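Transcriptional regulator, HTH_3 family (Vibrio cholerae, PDB 1Y9Q) probably binds DNA as a transcription factor, joining a helix-turn-helix domain to a cupin domain that holds zinc and D-methionine. Local coordinates at residues 126-131 with 156-161; 143-148 with 163-168; 14-19 with 68-73; 102-107 with 174-179. One frame throughout, in Å; residues are numbered along the deposited sequence.

Contact 1 of 4, residues 126-131 with 156-161; sequences VIEYIH and FFSDQP. With ZN (zinc ion), chain B; MED (D-methionine), chain C.
Phe156 meets Glu128 as an antiparallel hydrogen-bonded pair. Glu128 N gives a straight bond to Phe156 O (175°), and Phe156 N answers to Glu128 O at 2.9 Å. The Phe156 CG sits between its own N and carbonyl carbon (chi1 63°). This brings the ring beneath Glu128, whose CB lies over one face in a CH-pi contact, 4.1 Å from the centroid. Ile130 CG1 approaches the same ring at its edge, and Phe141 stacks on it.

Phe157 turns to the other side of the sheet. Its ring lies beside Ile127, with CD1 3.7 Å from Ile127 CG1.

Ser158 grips the carbonyl of Val126 twice. Its N bonds to Val126 O at 2.9 Å. Its OG reaches the same oxygen at 2.8 Å, but from above the carbonyl plane. Ser158 CB also packs 3.4 Å from Glu128 OE2.

An inverse gamma turn is built around Asp159, whose OD2 accepts a hydrogen bond from Gly125 N. Gln160 NE2 hydrogen-bonds back to Phe157 O at 2.8 Å.

Glu128 OE2 binds zinc at 2.0 Å. His122, His162, Tyr164 and the N and O of D-methionine complete the metal site of this cupin barrel.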
# COMPACT_ATOMS: atom_id res chain seq x y z
N VAL A 126 -15.11 -4.52 -6.05
CA VAL A 126 -14.39 -5.71 -6.52
C VAL A 126 -14.03 -6.56 -5.31
O VAL A 126 -13.50 -6.05 -4.32
CB VAL A 126 -13.11 -5.34 -7.29
CG1 VAL A 126 -12.35 -6.60 -7.66
CG2 VAL A 126 -13.48 -4.57 -8.54
N ILE A 127 -14.33 -7.85 -5.39
CA ILE A 127 -14.08 -8.79 -4.29
C ILE A 127 -13.06 -9.86 -4.68
O ILE A 127 -13.05 -10.34 -5.82
CB ILE A 127 -15.42 -9.45 -3.87
CG1 ILE A 127 -16.33 -8.40 -3.23
CG2 ILE A 127 -15.17 -10.64 -2.94
CD1 ILE A 127 -17.78 -8.85 -3.07
N GLU A 128 -12.19 -10.24 -3.75
CA GLU A 128 -11.20 -11.27 -4.04
C GLU A 128 -11.33 -12.47 -3.12
O GLU A 128 -11.68 -12.33 -1.94
CB GLU A 128 -9.77 -10.72 -3.91
CG GLU A 128 -9.34 -9.87 -5.08
CD GLU A 128 -7.87 -9.49 -5.01
OE1 GLU A 128 -7.04 -10.38 -4.75
OE2 GLU A 128 -7.56 -8.31 -5.22
N TYR A 129 -11.04 -13.64 -3.69
CA TYR A 129 -11.04 -14.91 -2.97
C TYR A 129 -9.61 -15.43 -3.06
O TYR A 129 -8.96 -15.30 -4.10
CB TYR A 129 -11.96 -15.93 -3.64
CG TYR A 129 -13.43 -15.66 -3.49
CD1 TYR A 129 -14.19 -16.39 -2.58
CD2 TYR A 129 -14.07 -14.70 -4.26
CE1 TYR A 129 -15.56 -16.17 -2.44
CE2 TYR A 129 -15.44 -14.46 -4.13
CZ TYR A 129 -16.17 -15.20 -3.22
OH TYR A 129 -17.52 -15.00 -3.08
N ILE A 130 -9.13 -16.04 -1.98
CA ILE A 130 -7.78 -16.59 -1.93
C ILE A 130 -7.83 -18.02 -1.40
O ILE A 130 -8.52 -18.29 -0.42
CB ILE A 130 -6.87 -15.77 -0.97
CG1 ILE A 130 -6.80 -14.31 -1.41
CG2 ILE A 130 -5.49 -16.39 -0.92
CD1 ILE A 130 -6.03 -14.07 -2.69
N HIS A 131 -7.11 -18.92 -2.05
CA HIS A 131 -7.04 -20.32 -1.63
C HIS A 131 -5.57 -20.73 -1.78
O HIS A 131 -5.04 -20.76 -2.89
CB HIS A 131 -7.93 -21.21 -2.50
CG HIS A 131 -8.08 -22.60 -1.97
ND1 HIS A 131 -8.59 -23.63 -2.73
CD2 HIS A 131 -7.78 -23.14 -0.76
CE1 HIS A 131 -8.60 -24.74 -2.01
NE2 HIS A 131 -8.11 -24.47 -0.81
N PHE A 156 -12.11 -11.08 0.69
CA PHE A 156 -12.12 -9.72 1.21
C PHE A 156 -12.49 -8.71 0.13
O PHE A 156 -12.41 -9.00 -1.06
CB PHE A 156 -10.73 -9.38 1.77
CG PHE A 156 -9.64 -9.38 0.73
CD1 PHE A 156 -9.25 -8.20 0.09
CD2 PHE A 156 -8.98 -10.56 0.39
CE1 PHE A 156 -8.24 -8.19 -0.86
CE2 PHE A 156 -7.97 -10.57 -0.56
CZ PHE A 156 -7.59 -9.39 -1.19
N PHE A 157 -12.92 -7.53 0.57
CA PHE A 157 -13.27 -6.47 -0.37
C PHE A 157 -11.93 -5.88 -0.77
O PHE A 157 -11.19 -5.37 0.07
CB PHE A 157 -14.16 -5.44 0.32
CG PHE A 157 -15.53 -5.96 0.65
CD1 PHE A 157 -16.48 -6.11 -0.35
CD2 PHE A 157 -15.85 -6.35 1.94
CE1 PHE A 157 -17.74 -6.64 -0.07
CE2 PHE A 157 -17.10 -6.89 2.24
CZ PHE A 157 -18.05 -7.04 1.23
N SER A 158 -11.62 -5.95 -2.06
CA SER A 158 -10.35 -5.47 -2.58
C SER A 158 -10.30 -4.00 -2.99
O SER A 158 -9.26 -3.54 -3.47
CB SER A 158 -9.91 -6.33 -3.77
OG SER A 158 -10.77 -6.16 -4.88
N ASP A 159 -11.40 -3.28 -2.81
CA ASP A 159 -11.42 -1.86 -3.15
C ASP A 159 -10.85 -1.08 -1.96
O ASP A 159 -11.44 -0.10 -1.48
CB ASP A 159 -12.84 -1.40 -3.50
CG ASP A 159 -13.86 -1.66 -2.40
OD1 ASP A 159 -13.54 -2.38 -1.43
OD2 ASP A 159 -14.99 -1.15 -2.52
N GLN A 160 -9.70 -1.54 -1.49
CA GLN A 160 -8.98 -0.94 -0.38
C GLN A 160 -7.53 -1.37 -0.51
O GLN A 160 -7.23 -2.32 -1.24
CB GLN A 160 -9.52 -1.45 0.96
CG GLN A 160 -9.30 -2.95 1.18
CD GLN A 160 -9.69 -3.39 2.57
OE1 GLN A 160 -9.19 -2.86 3.56
NE2 GLN A 160 -10.60 -4.36 2.66
N PRO A 161 -6.61 -0.67 0.16
CA PRO A 161 -5.21 -1.07 0.06
C PRO A 161 -5.12 -2.52 0.54
O PRO A 161 -5.69 -2.86 1.58
CB PRO A 161 -4.50 -0.11 1.01
CG PRO A 161 -5.33 1.13 0.90
CD PRO A 161 -6.74 0.56 0.96
ZN ZN B . -5.72 -7.57 -5.75
N MED C . -5.58 -8.98 -7.47
CA MED C . -4.21 -8.91 -8.05
C MED C . -3.38 -7.81 -7.37
O MED C . -3.82 -7.11 -6.46
CB MED C . -3.54 -10.29 -7.93
CG MED C . -2.14 -10.51 -8.47
SD MED C . -2.29 -10.38 -10.28
CE MED C . -3.30 -11.73 -10.68
OXT MED C . -2.22 -7.62 -7.74

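Contact 2 of 4, residues 143-148 with 163-168; sequences EQWHEL and GYAAVT. With ZN (zinc ion), chain B; MED (D-methionine), chain C.
Trp145 reaches Ala165 with the far end of its indole. Atoms CZ3 and CH2 both lie 3.9 Å from Ala165 CB, which meets the ring obliquely. The backbone carbon of Tyr164 stands at the indole edge, near its plane, and Gly163 O is 4.0 Å from Trp145 CZ3. This is the tight part, and it is entirely van der Waals. Trp145 CG lies beside its backbone N (chi1 -75°), which swings the indole over towards 163-165. Phe140 meets the indole edge-to-face and Lys138 makes a cation-pi contact with it.

The other end is loose. Glu147 and Val167 are exposed, and their side chains cross at about a right angle. They come no closer than 4.2 Å, between Glu147 OE2 and Val167 CG1. At the opposite end of 143-148, Glu143 OE2 makes a salt bridge to Lys58 of the second subunit.

The two strands are not neighbours, and their axes pass 8.7 Å apart at 44°. Tyr164 points away from 143-148. Its OH binds zinc at 2.2 Å, with the metal and the D-methionine O in the ring plane, at the edge. Trp145 reaches Ala165 over the intervening strand 137-141, on one face of a sheet whose other face carries the metal ligand Tyr164, which fits the cupin beta-barrel.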
# COMPACT_ATOMS: atom_id res chain seq x y z
N GLU A 143 -6.63 -3.13 7.41
CA GLU A 143 -5.50 -2.70 8.23
C GLU A 143 -4.65 -3.80 8.85
O GLU A 143 -3.86 -3.54 9.76
CB GLU A 143 -5.98 -1.76 9.35
CG GLU A 143 -6.98 -0.67 8.94
CD GLU A 143 -6.61 0.05 7.66
OE1 GLU A 143 -5.42 0.39 7.48
OE2 GLU A 143 -7.51 0.30 6.84
N GLN A 144 -4.79 -5.04 8.40
CA GLN A 144 -3.98 -6.09 8.99
C GLN A 144 -3.65 -7.27 8.10
O GLN A 144 -4.31 -7.52 7.09
CB GLN A 144 -4.63 -6.60 10.28
CG GLN A 144 -6.00 -7.21 10.08
CD GLN A 144 -6.61 -7.69 11.39
OE1 GLN A 144 -6.10 -8.62 12.02
NE2 GLN A 144 -7.70 -7.05 11.81
N TRP A 145 -2.59 -7.98 8.48
CA TRP A 145 -2.15 -9.16 7.76
C TRP A 145 -2.87 -10.38 8.30
O TRP A 145 -3.06 -10.51 9.51
CB TRP A 145 -0.65 -9.35 7.91
CG TRP A 145 0.18 -8.40 7.10
CD1 TRP A 145 0.83 -7.28 7.54
CD2 TRP A 145 0.46 -8.50 5.70
NE1 TRP A 145 1.51 -6.69 6.50
CE2 TRP A 145 1.30 -7.42 5.36
CE3 TRP A 145 0.09 -9.41 4.70
CZ2 TRP A 145 1.78 -7.22 4.06
CZ3 TRP A 145 0.56 -9.21 3.40
CH2 TRP A 145 1.40 -8.12 3.10
N HIS A 146 -3.27 -11.27 7.40
CA HIS A 146 -3.95 -12.50 7.78
C HIS A 146 -3.08 -13.63 7.24
O HIS A 146 -2.85 -13.72 6.04
CB HIS A 146 -5.35 -12.56 7.14
CG HIS A 146 -6.18 -11.35 7.42
ND1 HIS A 146 -5.92 -10.12 6.85
CD2 HIS A 146 -7.26 -11.17 8.23
CE1 HIS A 146 -6.80 -9.24 7.30
NE2 HIS A 146 -7.62 -9.85 8.14
N GLU A 147 -2.58 -14.48 8.14
CA GLU A 147 -1.71 -15.59 7.73
C GLU A 147 -2.55 -16.79 7.31
O GLU A 147 -3.52 -17.16 7.97
CB GLU A 147 -0.77 -15.98 8.88
CG GLU A 147 0.65 -16.28 8.42
CD GLU A 147 1.64 -16.47 9.57
OE1 GLU A 147 1.39 -15.94 10.68
OE2 GLU A 147 2.67 -17.14 9.35
N LEU A 148 -2.16 -17.39 6.19
CA LEU A 148 -2.87 -18.54 5.64
C LEU A 148 -1.92 -19.67 5.26
O LEU A 148 -0.95 -19.45 4.54
CB LEU A 148 -3.64 -18.12 4.38
CG LEU A 148 -4.63 -16.96 4.50
CD1 LEU A 148 -5.10 -16.56 3.10
CD2 LEU A 148 -5.79 -17.37 5.37
N GLY A 163 -2.68 -6.54 -0.04
CA GLY A 163 -1.41 -7.09 -0.47
C GLY A 163 -1.30 -8.58 -0.22
O GLY A 163 -2.14 -9.17 0.45
N TYR A 164 -0.24 -9.17 -0.76
CA TYR A 164 0.02 -10.60 -0.62
C TYR A 164 1.49 -10.80 -0.33
O TYR A 164 2.33 -10.09 -0.88
CB TYR A 164 -0.32 -11.33 -1.92
CG TYR A 164 -1.53 -10.77 -2.63
CD1 TYR A 164 -1.44 -9.60 -3.38
CD2 TYR A 164 -2.77 -11.40 -2.53
CE1 TYR A 164 -2.55 -9.07 -4.02
CE2 TYR A 164 -3.89 -10.87 -3.17
CZ TYR A 164 -3.77 -9.71 -3.91
OH TYR A 164 -4.88 -9.19 -4.52
N ALA A 165 1.82 -11.76 0.52
CA ALA A 165 3.21 -12.02 0.85
C ALA A 165 3.45 -13.50 1.13
O ALA A 165 2.67 -14.15 1.83
CB ALA A 165 3.63 -11.18 2.05
N ALA A 166 4.53 -14.02 0.58
CA ALA A 166 4.90 -15.41 0.80
C ALA A 166 5.72 -15.41 2.09
O ALA A 166 6.68 -14.64 2.20
CB ALA A 166 5.73 -15.93 -0.36
N VAL A 167 5.33 -16.23 3.06
CA VAL A 167 6.06 -16.29 4.32
C VAL A 167 7.16 -17.34 4.15
O VAL A 167 8.28 -17.16 4.63
CB VAL A 167 5.14 -16.65 5.49
CG1 VAL A 167 5.90 -16.50 6.80
CG2 VAL A 167 3.93 -15.72 5.49
N THR A 168 6.82 -18.45 3.50
CA THR A 168 7.81 -19.47 3.20
C THR A 168 8.43 -18.89 1.93
O THR A 168 7.82 -18.03 1.30
CB THR A 168 7.15 -20.83 2.89
OG1 THR A 168 6.03 -20.65 2.02
CG2 THR A 168 6.69 -21.50 4.18
ZN ZN B . -5.72 -7.57 -5.75
N MED C . -5.58 -8.98 -7.47
CA MED C . -4.21 -8.91 -8.05
C MED C . -3.38 -7.81 -7.37
O MED C . -3.82 -7.11 -6.46
CB MED C . -3.54 -10.29 -7.93
CG MED C . -2.14 -10.51 -8.47
SD MED C . -2.29 -10.38 -10.28
CE MED C . -3.30 -11.73 -10.68
OXT MED C . -2.22 -7.62 -7.74

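Contact 3 of 4, residues 14-19 with 68-73; sequences NQLKNL and SAFFAN
The Phe70 ring takes Leu16 CD1 at its edge, near the ring plane, 4.3 Å from CE2. Leu19 CD1 comes in obliquely, 4.2 Å from Phe70 CD2. Ile59 and Ala60 of helix 53-63 and Ile12 also touch this ring, so it belongs to the core of the helical domain. The Phe71 ring has Ser68 O at its edge, in plane. Two amides are the flat groups that meet across the contact. Those of Gln15 and Asn73 slide past each other in opposite directions, with their planes 34° apart. Gln15 OE1 lies 3.5 Å from Asn73 ND2, but the two are not hydrogen-bonded. Asn73 ND2 has its partner in Gln11 OE1.

The one hydrogen bond between the segments comes from the other end of the Gln15 amide. Its NE2 donates to Ala69 O at 3.1 Å, almost in line with the carbonyl, although the acceptor lies tilted from the amide plane. Gln15 CG is anti to the backbone N (chi1 -174°), and the chain then bends at chi2. This bend lays the side chain along the 3-10 turn of 68-70. Gln15 CG rests 3.4 Å from Phe70 O, and Ala72 CB lies 3.7 Å from Gln15 NE2.

One turn further along the helix, Leu19 CD1 covers Ala69, 4.1 Å from its CB. Leu16 turns more to the inside and reaches Ile59 and Leu63.

The contact therefore has two chemistries. Leucines and an aromatic ring tie helix 5-22 to the inside of the helical domain. Beside them the buried Gln15, with the largest share of buried surface, holds the carbonyl of Ala69 by one rather long, bent bond (142° at the hydrogen).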
# COMPACT_ATOMS: atom_id res chain seq x y z
N ASN A 14 -0.05 -0.52 -26.78
CA ASN A 14 -1.11 -0.48 -27.77
C ASN A 14 -2.52 -0.72 -27.22
O ASN A 14 -3.45 -0.00 -27.58
CB ASN A 14 -0.83 -1.48 -28.90
CG ASN A 14 0.46 -1.15 -29.66
OD1 ASN A 14 0.86 0.01 -29.76
ND2 ASN A 14 1.10 -2.18 -30.21
N GLN A 15 -2.69 -1.71 -26.35
CA GLN A 15 -4.03 -1.98 -25.82
C GLN A 15 -4.49 -0.90 -24.84
O GLN A 15 -5.67 -0.56 -24.81
CB GLN A 15 -4.09 -3.36 -25.16
CG GLN A 15 -5.50 -3.78 -24.68
CD GLN A 15 -6.56 -3.77 -25.79
OE1 GLN A 15 -6.25 -3.57 -26.97
NE2 GLN A 15 -7.81 -3.99 -25.42
N LEU A 16 -3.56 -0.35 -24.06
CA LEU A 16 -3.93 0.71 -23.12
C LEU A 16 -4.50 1.88 -23.90
O LEU A 16 -5.51 2.47 -23.51
CB LEU A 16 -2.72 1.19 -22.32
CG LEU A 16 -2.94 2.49 -21.52
CD1 LEU A 16 -4.17 2.36 -20.63
CD2 LEU A 16 -1.69 2.80 -20.69
N LYS A 17 -3.83 2.22 -24.99
CA LYS A 17 -4.28 3.33 -25.83
C LYS A 17 -5.66 3.01 -26.39
O LYS A 17 -6.55 3.87 -26.39
CB LYS A 17 -3.28 3.54 -26.97
CG LYS A 17 -3.50 4.83 -27.75
CD LYS A 17 -2.46 4.98 -28.86
CE LYS A 17 -2.66 6.27 -29.64
NZ LYS A 17 -1.59 6.44 -30.68
N ASN A 18 -5.86 1.78 -26.86
CA ASN A 18 -7.15 1.39 -27.41
C ASN A 18 -8.23 1.53 -26.34
O ASN A 18 -9.26 2.15 -26.57
CB ASN A 18 -7.11 -0.05 -27.91
CG ASN A 18 -8.30 -0.40 -28.77
OD1 ASN A 18 -9.45 -0.20 -28.38
ND2 ASN A 18 -8.03 -0.93 -29.96
N LEU A 19 -7.98 0.94 -25.17
CA LEU A 19 -8.94 1.02 -24.07
C LEU A 19 -9.27 2.47 -23.74
O LEU A 19 -10.44 2.83 -23.57
CB LEU A 19 -8.40 0.30 -22.83
CG LEU A 19 -8.26 -1.22 -22.91
CD1 LEU A 19 -7.56 -1.76 -21.66
CD2 LEU A 19 -9.65 -1.85 -23.06
N SER A 68 -7.74 -8.66 -17.52
CA SER A 68 -7.75 -9.38 -18.79
C SER A 68 -7.89 -8.46 -19.99
O SER A 68 -7.42 -8.78 -21.08
CB SER A 68 -8.91 -10.39 -18.82
OG SER A 68 -8.80 -11.36 -17.80
N ALA A 69 -8.54 -7.31 -19.80
CA ALA A 69 -8.76 -6.35 -20.88
C ALA A 69 -7.46 -5.87 -21.53
O ALA A 69 -7.46 -5.46 -22.69
CB ALA A 69 -9.54 -5.15 -20.35
N PHE A 70 -6.36 -5.93 -20.79
CA PHE A 70 -5.07 -5.50 -21.32
C PHE A 70 -4.54 -6.42 -22.42
O PHE A 70 -3.56 -6.10 -23.09
CB PHE A 70 -4.03 -5.39 -20.21
CG PHE A 70 -4.10 -4.11 -19.43
CD1 PHE A 70 -4.42 -4.11 -18.08
CD2 PHE A 70 -3.86 -2.89 -20.07
CE1 PHE A 70 -4.49 -2.92 -17.36
CE2 PHE A 70 -3.93 -1.69 -19.36
CZ PHE A 70 -4.25 -1.70 -18.00
N PHE A 71 -5.21 -7.56 -22.61
CA PHE A 71 -4.79 -8.53 -23.62
C PHE A 71 -5.92 -8.90 -24.59
O PHE A 71 -5.79 -9.83 -25.38
CB PHE A 71 -4.27 -9.78 -22.91
CG PHE A 71 -3.20 -9.49 -21.90
CD1 PHE A 71 -1.86 -9.52 -22.27
CD2 PHE A 71 -3.52 -9.12 -20.60
CE1 PHE A 71 -0.86 -9.20 -21.35
CE2 PHE A 71 -2.54 -8.80 -19.67
CZ PHE A 71 -1.20 -8.83 -20.05
N ALA A 72 -7.02 -8.16 -24.53
CA ALA A 72 -8.19 -8.42 -25.37
C ALA A 72 -7.94 -8.44 -26.87
O ALA A 72 -8.72 -9.03 -27.62
CB ALA A 72 -9.28 -7.41 -25.04
N ASN A 73 -6.88 -7.79 -27.32
CA ASN A 73 -6.55 -7.73 -28.75
C ASN A 73 -5.94 -9.05 -29.22
O ASN A 73 -5.95 -9.36 -30.41
CB ASN A 73 -5.56 -6.60 -29.00
CG ASN A 73 -4.25 -6.80 -28.27
OD1 ASN A 73 -3.28 -7.29 -28.84
ND2 ASN A 73 -4.24 -6.46 -26.99

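Contact 4 of 4, residues 102-107 with 174-179; sequences TGLEIF and QNIVAY. With MED (D-methionine), chain C.
Glu105 and Val177 form an antiparallel hydrogen-bonded pair. Val177 N gives a straight bond to Glu105 O at 2.8 Å, while the return bond from Glu105 N to Val177 O is bent (140°). Phe107 and Asn175 pair likewise: Phe107 N donates to Asn175 O, and Asn175 N to Phe107 O at 2.8 Å. At the other end Tyr179 N donates to Gly103 O. That oxygen also takes a weak CH contact from Ala178 CA. Gly103 and Leu104 form a G1 beta bulge against strand 90-99, and Leu104 N is satisfied by Thr102 OG1 in an ST turn.

The carboxylate of Glu105 has partners on both oxygens. Tyr179 OH donates to OE2 on its syn side but tilted well out of the carboxylate plane, a short bond of 2.5 Å, and OE1 is bonded to Ser68 OG. The carboxylate and the tyrosine ring stand nearly perpendicular, 81° apart. Glu105 CG is anti to the backbone N (chi1 -160°), which carries the acid across to the tyrosine. A buried acid held in this way is probably made easier to keep charged.

These strands are central members of the five-stranded sheet of the cupin barrel. Leu104, Ile106, Ile176 and Ala178 lie on one side of it. Leu104 CD2 touches Ala178 CB at 3.5 Å. Ile106 and Ile176 run side by side, with Ile106 CG1 4.1 Å from Ile176 CG1.

Glu105, Phe107, Asn175 and Val177 face the opposite side. D-methionine CE sits over one face of the Phe107 ring, 3.4 Å from CD2, offset toward the rim. Val177 CG2 lies at the ring edge, near its plane, and Trp57 of helix 53-63 touches both Phe107 and Val177.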
# COMPACT_ATOMS: atom_id res chain seq x y z
N THR A 102 -20.28 -13.88 -15.40
CA THR A 102 -20.08 -14.21 -13.99
C THR A 102 -19.30 -13.11 -13.28
O THR A 102 -19.27 -13.05 -12.05
CB THR A 102 -19.28 -15.50 -13.83
OG1 THR A 102 -18.00 -15.31 -14.43
CG2 THR A 102 -19.99 -16.67 -14.50
N GLY A 103 -18.65 -12.27 -14.07
CA GLY A 103 -17.83 -11.19 -13.53
C GLY A 103 -16.52 -11.71 -12.95
O GLY A 103 -15.83 -10.98 -12.23
N LEU A 104 -16.15 -12.95 -13.29
CA LEU A 104 -14.93 -13.54 -12.75
C LEU A 104 -13.69 -13.58 -13.63
O LEU A 104 -13.75 -13.76 -14.85
CB LEU A 104 -15.19 -14.97 -12.28
CG LEU A 104 -16.37 -15.25 -11.35
CD1 LEU A 104 -16.27 -16.70 -10.89
CD2 LEU A 104 -16.35 -14.29 -10.16
N GLU A 105 -12.56 -13.44 -12.95
CA GLU A 105 -11.23 -13.48 -13.54
C GLU A 105 -10.50 -14.40 -12.56
O GLU A 105 -10.49 -14.11 -11.37
CB GLU A 105 -10.64 -12.08 -13.50
CG GLU A 105 -9.53 -11.84 -14.46
CD GLU A 105 -9.28 -10.36 -14.64
OE1 GLU A 105 -9.24 -9.92 -15.80
OE2 GLU A 105 -9.13 -9.64 -13.62
N ILE A 106 -9.91 -15.50 -13.03
CA ILE A 106 -9.25 -16.43 -12.12
C ILE A 106 -7.78 -16.71 -12.44
O ILE A 106 -7.43 -17.09 -13.57
CB ILE A 106 -10.01 -17.77 -12.08
CG1 ILE A 106 -11.47 -17.51 -11.69
CG2 ILE A 106 -9.37 -18.72 -11.08
CD1 ILE A 106 -12.36 -18.74 -11.75
N PHE A 107 -6.94 -16.53 -11.43
CA PHE A 107 -5.50 -16.72 -11.59
C PHE A 107 -4.91 -17.70 -10.58
O PHE A 107 -5.48 -17.93 -9.51
CB PHE A 107 -4.77 -15.40 -11.38
CG PHE A 107 -5.33 -14.26 -12.15
CD1 PHE A 107 -4.98 -14.04 -13.48
CD2 PHE A 107 -6.21 -13.37 -11.54
CE1 PHE A 107 -5.49 -12.96 -14.18
CE2 PHE A 107 -6.73 -12.28 -12.23
CZ PHE A 107 -6.37 -12.08 -13.56
N GLN A 174 -4.60 -19.67 -5.40
CA GLN A 174 -5.56 -19.36 -6.44
C GLN A 174 -6.18 -18.03 -6.04
O GLN A 174 -6.50 -17.81 -4.87
CB GLN A 174 -6.68 -20.40 -6.51
CG GLN A 174 -7.70 -20.06 -7.60
CD GLN A 174 -8.96 -20.88 -7.52
OE1 GLN A 174 -9.71 -20.79 -6.55
NE2 GLN A 174 -9.20 -21.70 -8.54
N ASN A 175 -6.34 -17.14 -7.01
CA ASN A 175 -6.93 -15.84 -6.75
C ASN A 175 -8.11 -15.62 -7.68
O ASN A 175 -7.95 -15.59 -8.89
CB ASN A 175 -5.88 -14.74 -6.94
CG ASN A 175 -6.41 -13.34 -6.63
OD1 ASN A 175 -7.22 -13.15 -5.72
ND2 ASN A 175 -5.93 -12.36 -7.38
N ILE A 176 -9.31 -15.51 -7.11
CA ILE A 176 -10.51 -15.25 -7.89
C ILE A 176 -10.83 -13.77 -7.70
O ILE A 176 -10.98 -13.31 -6.57
CB ILE A 176 -11.72 -16.07 -7.38
CG1 ILE A 176 -11.48 -17.56 -7.62
CG2 ILE A 176 -12.99 -15.60 -8.07
CD1 ILE A 176 -12.51 -18.44 -6.94
N VAL A 177 -10.92 -13.02 -8.79
CA VAL A 177 -11.25 -11.59 -8.70
C VAL A 177 -12.65 -11.42 -9.29
O VAL A 177 -12.87 -11.64 -10.48
CB VAL A 177 -10.24 -10.73 -9.49
CG1 VAL A 177 -10.60 -9.26 -9.37
CG2 VAL A 177 -8.83 -10.97 -8.96
N ALA A 178 -13.60 -11.05 -8.44
CA ALA A 178 -14.99 -10.89 -8.86
C ALA A 178 -15.39 -9.43 -8.96
O ALA A 178 -15.36 -8.68 -7.97
CB ALA A 178 -15.91 -11.62 -7.89
N TYR A 179 -15.76 -9.02 -10.16
CA TYR A 179 -16.16 -7.64 -10.43
C TYR A 179 -17.67 -7.45 -10.32
O TYR A 179 -18.44 -8.33 -10.68
CB TYR A 179 -15.71 -7.24 -11.83
CG TYR A 179 -14.22 -7.32 -12.05
CD1 TYR A 179 -13.44 -6.17 -12.01
CD2 TYR A 179 -13.59 -8.53 -12.33
CE1 TYR A 179 -12.07 -6.21 -12.25
CE2 TYR A 179 -12.20 -8.59 -12.57
CZ TYR A 179 -11.46 -7.42 -12.53
OH TYR A 179 -10.11 -7.44 -12.80
N MED C . -5.58 -8.98 -7.47
CA MED C . -4.21 -8.91 -8.05
C MED C . -3.38 -7.81 -7.37
O MED C . -3.82 -7.11 -6.46
CB MED C . -3.54 -10.29 -7.93
CG MED C . -2.14 -10.51 -8.47
SD MED C . -2.29 -10.38 -10.28
CE MED C . -3.30 -11.73 -10.68
OXT MED C . -2.22 -7.62 -7.74

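Contacts 1, 2 and 4 all touch D-methionine, and contacts 1 and 2 also supply zinc ligands, Glu128 and Tyr164. Contacts 1 and 2 are 13 Å apart between centres. They meet at the metal, where Glu128 OE1 is 2.5 Å from Tyr164 OH, probably a hydrogen bond. Contacts 1 and 4 share a sheet, as strands 127-134 and 171-178 are neighbours. Ile127 O is 2.8 Å from Ala178 N there. Along the chain contacts 1 and 2 are both nested inside the loop closed by contact 4. Contact 3 lies in the helical domain, its centre about 23 Å from that of contact 1 and about 31 Å from that of contact 2. It touches contact 4 through Ser68 OG and Glu105 OE1, 2.5 Å apart, which joins the two domains.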